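PDB 5BP8: Ent-copalyl diphosphate synthase from Streptomyces platensis, which is a largely helical bacterial terpene cyclase whose C-terminal part belongs to the squalene-hopene cyclase family. Local coordinates for residues G440-Y454 with A481-W495. Residues are numbered along the deposited sequence; the frame is centred on the assembly and turned at random. Where two conformers were deposited one is given.
Sequences GSWGRWQGTTEETAY and ALLAHDDPASYPGLW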
ATOM      1  N   GLY A 440     -24.658  -6.107  -5.352  1.00 27.35           N
ATOM      2  CA  GLY A 440     -23.767  -7.143  -5.853  1.00 26.39           C
ATOM      3  C   GLY A 440     -22.294  -6.925  -5.557  1.00 26.24           C
ATOM      4  O   GLY A 440     -21.483  -7.841  -5.747  1.00 25.37           O
ATOM      5  N   SER A 441     -21.933  -5.716  -5.124  1.00 23.72           N
ATOM      6  CA  SER A 441     -20.551  -5.404  -4.788  1.00 22.55           C
ATOM      7  C   SER A 441     -20.158  -5.903  -3.410  1.00 21.51           C
ATOM      8  O   SER A 441     -20.971  -6.384  -2.636  1.00 21.61           O
ATOM      9  CB  SER A 441     -20.327  -3.895  -4.860  1.00 22.38           C
ATOM     10  OG  SER A 441     -20.951  -3.235  -3.752  1.00 22.51           O
ATOM     11  N   TRP A 442     -18.861  -5.814  -3.117  1.00 20.73           N
ATOM     12  CA  TRP A 442     -18.372  -5.985  -1.767  1.00 20.24           C
ATOM     13  C   TRP A 442     -17.424  -4.839  -1.479  1.00 19.43           C
ATOM     14  O   TRP A 442     -16.803  -4.284  -2.394  1.00 18.14           O
ATOM     15  CB  TRP A 442     -17.568  -7.262  -1.599  1.00 20.15           C
ATOM     16  CG  TRP A 442     -18.299  -8.592  -1.477  1.00 20.77           C
ATOM     17  CD1 TRP A 442     -18.584  -9.269  -0.329  1.00 20.92           C
ATOM     18  CD2 TRP A 442     -18.736  -9.419  -2.552  1.00 20.88           C
ATOM     19  NE1 TRP A 442     -19.165 -10.492  -0.621  1.00 21.73           N
ATOM     20  CE2 TRP A 442     -19.270 -10.604  -1.983  1.00 21.96           C
ATOM     21  CE3 TRP A 442     -18.685  -9.298  -3.945  1.00 21.70           C
ATOM     22  CZ2 TRP A 442     -19.777 -11.632  -2.754  1.00 22.18           C
ATOM     23  CZ3 TRP A 442     -19.191 -10.334  -4.713  1.00 22.73           C
ATOM     24  CH2 TRP A 442     -19.742 -11.482  -4.108  1.00 22.43           C
ATOM     25  N   GLY A 443     -17.302  -4.514  -0.198  1.00 18.95           N
ATOM     26  CA  GLY A 443     -16.246  -3.662   0.261  1.00 19.16           C
ATOM     27  C   GLY A 443     -16.441  -3.203   1.686  1.00 19.12           C
ATOM     28  O   GLY A 443     -17.569  -3.201   2.197  1.00 19.29           O
ATOM     29  N   ARG A 444     -15.337  -2.808   2.310  1.00 18.59           N
ATOM     30  CA  ARG A 444     -15.337  -2.422   3.711  1.00 18.71           C
ATOM     31  C   ARG A 444     -16.167  -1.175   4.008  1.00 19.06           C
ATOM     32  O   ARG A 444     -17.048  -1.203   4.879  1.00 18.38           O
ATOM     33  CB  ARG A 444     -13.903  -2.202   4.194  1.00 18.38           C
ATOM     34  CG  ARG A 444     -13.863  -1.842   5.665  1.00 18.64           C
ATOM     35  CD  ARG A 444     -12.460  -1.782   6.226  1.00 18.09           C
ATOM     36  NE  ARG A 444     -12.501  -1.214   7.576  1.00 17.71           N
ATOM     37  CZ  ARG A 444     -11.454  -1.137   8.397  1.00 17.82           C
ATOM     38  NH1 ARG A 444     -10.263  -1.605   8.048  1.00 18.29           N
ATOM     39  NH2 ARG A 444     -11.604  -0.580   9.591  1.00 18.95           N
ATOM     40  N   TRP A 445     -15.846  -0.082   3.322  1.00 19.69           N
ATOM     41  CA  TRP A 445     -16.505   1.213   3.565  1.00 20.82           C
ATOM     42  C   TRP A 445     -17.553   1.538   2.485  1.00 22.00           C
ATOM     43  O   TRP A 445     -18.465   2.336   2.704  1.00 22.43           O
ATOM     44  CB  TRP A 445     -15.457   2.300   3.629  1.00 19.86           C
ATOM     45  CG  TRP A 445     -14.568   2.215   4.806  1.00 19.39           C
ATOM     46  CD1 TRP A 445     -14.950   2.198   6.112  1.00 20.86           C
ATOM     47  CD2 TRP A 445     -13.145   2.110   4.809  1.00 20.41           C
ATOM     48  NE1 TRP A 445     -13.862   2.113   6.932  1.00 20.12           N
ATOM     49  CE2 TRP A 445     -12.733   2.054   6.162  1.00 19.67           C
ATOM     50  CE3 TRP A 445     -12.175   2.044   3.803  1.00 20.24           C
ATOM     51  CZ2 TRP A 445     -11.396   1.949   6.541  1.00 20.03           C
ATOM     52  CZ3 TRP A 445     -10.831   1.974   4.178  1.00 21.58           C
ATOM     53  CH2 TRP A 445     -10.457   1.924   5.540  1.00 20.32           C
ATOM     54  N   GLN A 446     -17.436   0.890   1.333  1.00 20.82           N
ATOM     55  CA  GLN A 446     -18.384   1.024   0.242  1.00 22.56           C
ATOM     56  C   GLN A 446     -18.086  -0.144  -0.697  1.00 22.16           C
ATOM     57  O   GLN A 446     -17.022  -0.749  -0.603  1.00 21.34           O
ATOM     58  CB  GLN A 446     -18.122   2.340  -0.524  1.00 24.42           C
ATOM     59  CG  GLN A 446     -16.762   2.336  -1.200  1.00 25.74           C
ATOM     60  CD  GLN A 446     -16.301   3.693  -1.651  1.00 28.53           C
ATOM     61  OE1 GLN A 446     -15.255   4.181  -1.212  1.00 27.41           O
ATOM     62  NE2 GLN A 446     -17.089   4.332  -2.522  1.00 31.74           N
ATOM     63  N   GLY A 447     -18.970  -0.431  -1.637  1.00 21.68           N
ATOM     64  CA  GLY A 447     -18.594  -1.336  -2.730  1.00 21.92           C
ATOM     65  C   GLY A 447     -17.454  -0.782  -3.556  1.00 21.20           C
ATOM     66  O   GLY A 447     -17.480   0.391  -3.988  1.00 21.14           O
ATOM     67  N   THR A 448     -16.421  -1.609  -3.798  1.00 20.14           N
ATOM     68  CA  THR A 448     -15.306  -1.191  -4.622  1.00 19.65           C
ATOM     69  C   THR A 448     -15.027  -2.232  -5.689  1.00 19.47           C
ATOM     70  O   THR A 448     -15.339  -3.408  -5.524  1.00 19.82           O
ATOM     71  CB  THR A 448     -14.008  -1.012  -3.815  1.00 19.40           C
ATOM     72  OG1 THR A 448     -13.611  -2.260  -3.215  1.00 18.98           O
ATOM     73  CG2 THR A 448     -14.195   0.056  -2.722  1.00 19.26           C
ATOM     74  N   THR A 449     -14.441  -1.777  -6.765  1.00 19.72           N
ATOM     75  CA  THR A 449     -13.947  -2.678  -7.829  1.00 20.35           C
ATOM     76  C   THR A 449     -12.975  -3.711  -7.236  1.00 19.78           C
ATOM     77  O   THR A 449     -13.148  -4.939  -7.451  1.00 20.48           O
ATOM     78  CB  THR A 449     -13.249  -1.857  -8.928  1.00 20.62           C
ATOM     79  OG1 THR A 449     -14.240  -1.098  -9.642  1.00 20.70           O
ATOM     80  CG2 THR A 449     -12.479  -2.745  -9.940  1.00 20.68           C
ATOM     81  N   GLU A 450     -11.993  -3.230  -6.455  1.00 18.49           N
ATOM     82  CA  GLU A 450     -10.969  -4.134  -5.927  1.00 18.11           C
ATOM     83  C   GLU A 450     -11.583  -5.250  -5.080  1.00 18.26           C
ATOM     84  O   GLU A 450     -11.342  -6.433  -5.311  1.00 18.17           O
ATOM     85  CB  GLU A 450      -9.942  -3.359  -5.105  1.00 18.06           C
ATOM     86  CG  GLU A 450      -8.824  -4.226  -4.538  1.00 18.10           C
ATOM     87  CD  GLU A 450      -7.789  -3.451  -3.739  1.00 18.39           C
ATOM     88  OE1 GLU A 450      -7.970  -2.214  -3.533  1.00 17.37           O
ATOM     89  OE2 GLU A 450      -6.801  -4.088  -3.327  1.00 18.50           O
ATOM     90  N   GLU A 451     -12.410  -4.869  -4.101  1.00 17.44           N
ATOM     91  CA  GLU A 451     -12.907  -5.844  -3.144  1.00 18.36           C
ATOM     92  C   GLU A 451     -13.945  -6.785  -3.765  1.00 19.42           C
ATOM     93  O   GLU A 451     -13.984  -7.983  -3.441  1.00 20.09           O
ATOM     94  CB  GLU A 451     -13.435  -5.160  -1.883  1.00 18.24           C
ATOM     95  CG  GLU A 451     -12.365  -4.323  -1.170  1.00 17.82           C
ATOM     96  CD  GLU A 451     -12.936  -3.362  -0.148  1.00 18.17           C
ATOM     97  OE1 GLU A 451     -13.453  -2.299  -0.553  1.00 18.76           O
ATOM     98  OE2 GLU A 451     -12.843  -3.644   1.064  1.00 19.52           O
ATOM     99  N   THR A 452     -14.756  -6.249  -4.663  1.00 19.74           N
ATOM    100  CA  THR A 452     -15.698  -7.051  -5.409  1.00 21.26           C
ATOM    101  C   THR A 452     -14.932  -8.104  -6.240  1.00 21.39           C
ATOM    102  O   THR A 452     -15.297  -9.311  -6.241  1.00 21.95           O
ATOM    103  CB  THR A 452     -16.580  -6.177  -6.320  1.00 21.48           C
ATOM    104  OG1 THR A 452     -17.301  -5.216  -5.525  1.00 20.90           O
ATOM    105  CG2 THR A 452     -17.570  -7.056  -7.090  1.00 22.30           C
ATOM    106  N   ALA A 453     -13.891  -7.649  -6.928  1.00 20.46           N
ATOM    107  CA  ALA A 453     -13.053  -8.546  -7.749  1.00 20.42           C
ATOM    108  C   ALA A 453     -12.501  -9.692  -6.940  1.00 20.49           C
ATOM    109  O   ALA A 453     -12.552 -10.858  -7.398  1.00 20.92           O
ATOM    110  CB  ALA A 453     -11.919  -7.787  -8.423  1.00 20.12           C
ATOM    111  N   TYR A 454     -12.007  -9.403  -5.726  1.00 19.82           N
ATOM    112  CA  TYR A 454     -11.475 -10.470  -4.869  1.00 20.67           C
ATOM    113  C   TYR A 454     -12.524 -11.534  -4.530  1.00 21.09           C
ATOM    114  O   TYR A 454     -12.220 -12.731  -4.530  1.00 21.56           O
ATOM    115  CB  TYR A 454     -10.848  -9.930  -3.577  1.00 20.40           C
ATOM    116  CG  TYR A 454      -9.674  -8.978  -3.804  1.00 20.04           C
ATOM    117  CD1 TYR A 454      -8.854  -9.085  -4.931  1.00 20.88           C
ATOM    118  CD2 TYR A 454      -9.349  -8.032  -2.848  1.00 19.69           C
ATOM    119  CE1 TYR A 454      -7.778  -8.227  -5.128  1.00 21.67           C
ATOM    120  CE2 TYR A 454      -8.276  -7.172  -3.024  1.00 19.82           C
ATOM    121  CZ  TYR A 454      -7.492  -7.278  -4.166  1.00 20.35           C
ATOM    122  OH  TYR A 454      -6.436  -6.428  -4.408  1.00 19.31           O
ATOM    123  N   ALA A 481     -21.917  -5.871 -10.996  1.00 28.41           N
ATOM    124  CA  ALA A 481     -21.424  -4.656 -10.362  1.00 27.75           C
ATOM    125  C   ALA A 481     -20.146  -4.128 -11.018  1.00 27.58           C
ATOM    126  O   ALA A 481     -19.976  -2.910 -11.204  1.00 29.94           O
ATOM    127  CB  ALA A 481     -21.217  -4.866  -8.862  1.00 26.86           C
ATOM    128  N   LEU A 482     -19.232  -5.030 -11.356  1.00 27.43           N
ATOM    129  CA  LEU A 482     -17.984  -4.635 -11.989  1.00 27.31           C
ATOM    130  C   LEU A 482     -18.199  -4.026 -13.373  1.00 28.58           C
ATOM    131  O   LEU A 482     -17.512  -3.067 -13.758  1.00 27.68           O
ATOM    132  CB  LEU A 482     -17.025  -5.831 -12.080  1.00 26.55           C
ATOM    133  CG  LEU A 482     -16.496  -6.383 -10.752  1.00 26.03           C
ATOM    134  CD1 LEU A 482     -15.698  -7.657 -11.004  1.00 25.80           C
ATOM    135  CD2 LEU A 482     -15.623  -5.352 -10.030  1.00 25.41           C
ATOM    136  N   LEU A 483     -19.145  -4.597 -14.117  1.00 30.21           N
ATOM    137  CA  LEU A 483     -19.495  -4.103 -15.441  1.00 33.33           C
ATOM    138  C   LEU A 483     -20.242  -2.775 -15.380  1.00 33.69           C
ATOM    139  O   LEU A 483     -20.148  -1.986 -16.299  1.00 34.38           O
ATOM    140  CB  LEU A 483     -20.354  -5.134 -16.185  1.00 36.22           C
ATOM    141  CG  LEU A 483     -19.596  -6.401 -16.577  1.00 38.47           C
ATOM    142  CD1 LEU A 483     -20.536  -7.516 -16.994  1.00 39.53           C
ATOM    143  CD2 LEU A 483     -18.568  -6.105 -17.661  1.00 38.95           C
ATOM    144  N   ALA A 484     -20.981  -2.544 -14.304  1.00 34.46           N
ATOM    145  CA  ALA A 484     -21.803  -1.350 -14.193  1.00 34.77           C
ATOM    146  C   ALA A 484     -20.982  -0.089 -13.951  1.00 35.22           C
ATOM    147  O   ALA A 484     -21.410   1.011 -14.308  1.00 34.71           O
ATOM    148  CB  ALA A 484     -22.826  -1.521 -13.080  1.00 36.27           C
ATOM    149  N   HIS A 485     -19.802  -0.237 -13.338  1.00 30.65           N
ATOM    150  CA  HIS A 485     -19.013   0.911 -12.978  1.00 29.76           C
ATOM    151  C   HIS A 485     -17.555   0.512 -12.830  1.00 28.81           C
ATOM    152  O   HIS A 485     -17.243  -0.430 -12.104  1.00 27.04           O
ATOM    153  CB  HIS A 485     -19.508   1.504 -11.661  1.00 30.21           C
ATOM    154  CG  HIS A 485     -18.837   2.780 -11.295  1.00 30.38           C
ATOM    155  ND1 HIS A 485     -17.863   2.859 -10.323  1.00 32.12           N
ATOM    156  CD2 HIS A 485     -18.953   4.022 -11.809  1.00 31.89           C
ATOM    157  CE1 HIS A 485     -17.432   4.102 -10.236  1.00 32.49           C
ATOM    158  NE2 HIS A 485     -18.085   4.829 -11.122  1.00 32.43           N
ATOM    159  N   ASP A 486     -16.693   1.226 -13.540  1.00 27.62           N
ATOM    160  CA  ASP A 486     -15.260   1.054 -13.421  1.00 26.60           C
ATOM    161  C   ASP A 486     -14.609   2.381 -13.667  1.00 27.34           C
ATOM    162  O   ASP A 486     -14.635   2.896 -14.790  1.00 27.10           O
ATOM    163  CB  ASP A 486     -14.735   0.026 -14.422  1.00 26.38           C
ATOM    164  CG  ASP A 486     -13.292  -0.356 -14.149  1.00 27.14           C
ATOM    165  OD1 ASP A 486     -12.942  -0.516 -12.964  1.00 25.82           O
ATOM    166  OD2 ASP A 486     -12.510  -0.460 -15.116  1.00 28.22           O
ATOM    167  N   ASP A 487     -14.011   2.935 -12.617  1.00 26.59           N
ATOM    168  CA  ASP A 487     -13.380   4.244 -12.729  1.00 27.38           C
ATOM    169  C   ASP A 487     -12.022   4.173 -12.055  1.00 25.93           C
ATOM    170  O   ASP A 487     -11.897   4.544 -10.895  1.00 25.40           O
ATOM    171  CB  ASP A 487     -14.255   5.330 -12.078  1.00 29.76           C
ATOM    172  CG  ASP A 487     -13.666   6.725 -12.234  1.00 32.85           C
ATOM    173  OD1 ASP A 487     -12.981   6.965 -13.225  1.00 39.26           O
ATOM    174  OD2 ASP A 487     -13.885   7.585 -11.370  1.00 38.17           O
ATOM    175  N   PRO A 488     -10.996   3.689 -12.784  1.00 26.48           N
ATOM    176  CA  PRO A 488      -9.664   3.504 -12.179  1.00 26.27           C
ATOM    177  C   PRO A 488      -9.091   4.763 -11.556  1.00 28.09           C
ATOM    178  O   PRO A 488      -8.337   4.670 -10.597  1.00 27.35           O
ATOM    179  CB  PRO A 488      -8.795   3.073 -13.356  1.00 26.81           C
ATOM    180  CG  PRO A 488      -9.748   2.368 -14.269  1.00 27.97           C
ATOM    181  CD  PRO A 488     -11.079   3.059 -14.118  1.00 26.55           C
ATOM    182  N   ALA A 489      -9.473   5.919 -12.095  1.00 29.90           N
ATOM    183  CA  ALA A 489      -9.031   7.211 -11.571  1.00 34.04           C
ATOM    184  C   ALA A 489      -9.508   7.475 -10.153  1.00 32.97           C
ATOM    185  O   ALA A 489      -8.941   8.336  -9.486  1.00 34.78           O
ATOM    186  CB  ALA A 489      -9.478   8.356 -12.494  1.00 35.62           C
ATOM    187  N   SER A 490     -10.542   6.768  -9.694  1.00 30.49           N
ATOM    188  CA  SER A 490     -11.066   6.959  -8.349  0.60 30.15           C
ATOM    189  C   SER A 490     -11.041   5.687  -7.495  1.00 27.14           C
ATOM    190  O   SER A 490     -11.662   5.631  -6.458  1.00 26.78           O
ATOM    191  CB  SER A 490     -12.492   7.518  -8.434  0.60 31.78           C
ATOM    192  OG  SER A 490     -12.463   8.767  -9.105  0.60 33.68           O
ATOM    193  N   TYR A 491     -10.309   4.660  -7.920  1.00 23.56           N
ATOM    194  CA  TYR A 491     -10.197   3.466  -7.074  1.00 21.32           C
ATOM    195  C   TYR A 491      -9.694   3.900  -5.695  1.00 19.35           C
ATOM    196  O   TYR A 491      -8.674   4.582  -5.610  1.00 19.12           O
ATOM    197  CB  TYR A 491      -9.176   2.488  -7.647  1.00 20.62           C
ATOM    198  CG  TYR A 491      -9.555   1.713  -8.886  1.00 20.23           C
ATOM    199  CD1 TYR A 491     -10.872   1.575  -9.313  1.00 19.95           C
ATOM    200  CD2 TYR A 491      -8.564   1.049  -9.604  1.00 20.33           C
ATOM    201  CE1 TYR A 491     -11.185   0.814 -10.437  1.00 20.36           C
ATOM    202  CE2 TYR A 491      -8.864   0.297 -10.722  1.00 20.64           C
ATOM    203  CZ  TYR A 491     -10.167   0.165 -11.124  1.00 20.78           C
ATOM    204  OH  TYR A 491     -10.420  -0.593 -12.212  1.00 20.92           O
ATOM    205  N   PRO A 492     -10.407   3.569  -4.622  1.00 18.54           N
ATOM    206  CA  PRO A 492      -9.927   4.005  -3.290  1.00 19.10           C
ATOM    207  C   PRO A 492      -8.650   3.295  -2.862  1.00 18.36           C
ATOM    208  O   PRO A 492      -8.466   2.124  -3.191  1.00 19.09           O
ATOM    209  CB  PRO A 492     -11.057   3.596  -2.361  1.00 20.10           C
ATOM    210  CG  PRO A 492     -12.238   3.405  -3.233  1.00 20.54           C
ATOM    211  CD  PRO A 492     -11.718   2.923  -4.534  1.00 20.31           C
ATOM    212  N   GLY A 493      -7.783   3.992  -2.142  1.00 16.89           N
ATOM    213  CA  GLY A 493      -6.602   3.384  -1.564  1.00 16.55           C
ATOM    214  C   GLY A 493      -6.960   2.535  -0.356  1.00 17.19           C
ATOM    215  O   GLY A 493      -7.632   2.999   0.560  1.00 17.23           O
ATOM    216  N   LEU A 494      -6.530   1.276  -0.372  1.00 15.75           N
ATOM    217  CA  LEU A 494      -6.789   0.343   0.715  1.00 15.79           C
ATOM    218  C   LEU A 494      -5.519  -0.358   1.235  1.00 16.13           C
ATOM    219  O   LEU A 494      -5.562  -1.032   2.257  1.00 17.03           O
ATOM    220  CB  LEU A 494      -7.796  -0.704   0.256  1.00 16.13           C
ATOM    221  CG  LEU A 494      -9.179  -0.212  -0.197  1.00 16.44           C
ATOM    222  CD1 LEU A 494      -9.990  -1.387  -0.678  1.00 17.36           C
ATOM    223  CD2 LEU A 494      -9.888   0.460   0.958  1.00 17.25           C
ATOM    224  N   TRP A 495      -4.419  -0.231   0.514  1.00 16.04           N
ATOM    225  CA  TRP A 495      -3.160  -0.847   0.915  1.00 15.97           C
ATOM    226  C   TRP A 495      -2.435  -0.002   1.922  1.00 16.71           C
ATOM    227  O   TRP A 495      -2.279   1.210   1.715  1.00 16.90           O
ATOM    228  CB  TRP A 495      -2.272  -1.086  -0.299  1.00 16.18           C
ATOM    229  CG  TRP A 495      -2.856  -2.058  -1.267  1.00 17.66           C
ATOM    230  CD1 TRP A 495      -3.932  -1.875  -2.065  1.00 17.78           C
ATOM    231  CD2 TRP A 495      -2.371  -3.378  -1.542  1.00 18.42           C
ATOM    232  NE1 TRP A 495      -4.163  -2.987  -2.808  1.00 19.13           N
ATOM    233  CE2 TRP A 495      -3.213  -3.927  -2.518  1.00 18.58           C
ATOM    234  CE3 TRP A 495      -1.310  -4.139  -1.051  1.00 19.54           C
ATOM    235  CZ2 TRP A 495      -3.053  -5.235  -3.007  1.00 19.47           C
ATOM    236  CZ3 TRP A 495      -1.145  -5.455  -1.537  1.00 21.10           C
ATOM    237  CH2 TRP A 495      -2.009  -5.969  -2.512  1.00 19.63           C
TER
HETATM  238  O   HOH W   1     -14.575   1.658 -10.013  1.00 21.82           O
HETATM  239  O   HOH W   2     -15.225  -2.240 -11.985  1.00 25.37           O
HETATM  240  O   HOH W   3      -6.485   0.040  -3.051  1.00 16.97           O
HETATM  241  O   HOH W   4      -9.876  -0.087  -4.128  1.00 17.45           O
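Leu-494 lies among Glu-450, Glu-451 and Trp-445, and each carbon along its side chain has a definable neighbour. Leu-494 CB and CG both stand 4.1 Å from Glu-450 OE1. The branches then part: Leu-494 CD1 sits between two carboxylates, 3.6 Å from both Glu-450 OE1 and Glu-451 OE1, while Leu-494 CD2 touches Trp-445 CZ3 at 3.7 Å. Chi1 of -60° sets CG beside the backbone N, and the near-extended chi2 carries CD1 to the carboxylates and CD2 to the indole ring.

The bond linking the side chains directly is Trp-495 NE1 to Glu-450 OE2, 2.9 Å long and distinctly bent (N-H...O 132°). The same oxygen takes the Tyr-454 hydroxyl on its anti lone pair, so two donors grip it, with a further hydrogen bond to His-399 NE2. Glu-450 OE1 reaches Pro-492 O through water 4, which donates to both.

Thr-449 meets Tyr-491, its CB lying 3.7 Å from Tyr-491 CE1, while water 2 bridges Thr-449 OG1 to His-485 O. Thr-452 CG2 packs on Leu-482 CG at 3.9 Å.

Thr-448 N-caps helix 449-461: Glu-451 N donates to Thr-448 OG1 (3.0 Å, N-H...O 157°); Ser-401 holds Glu-451 OE2. The contact thus joins that helix's capped start to the end of helix 469-484 and its following loop. Gln-436 bonding Gly-440 O and touching Trp-442 fits the QW motif of squalene-hopene cyclase-type helical domains.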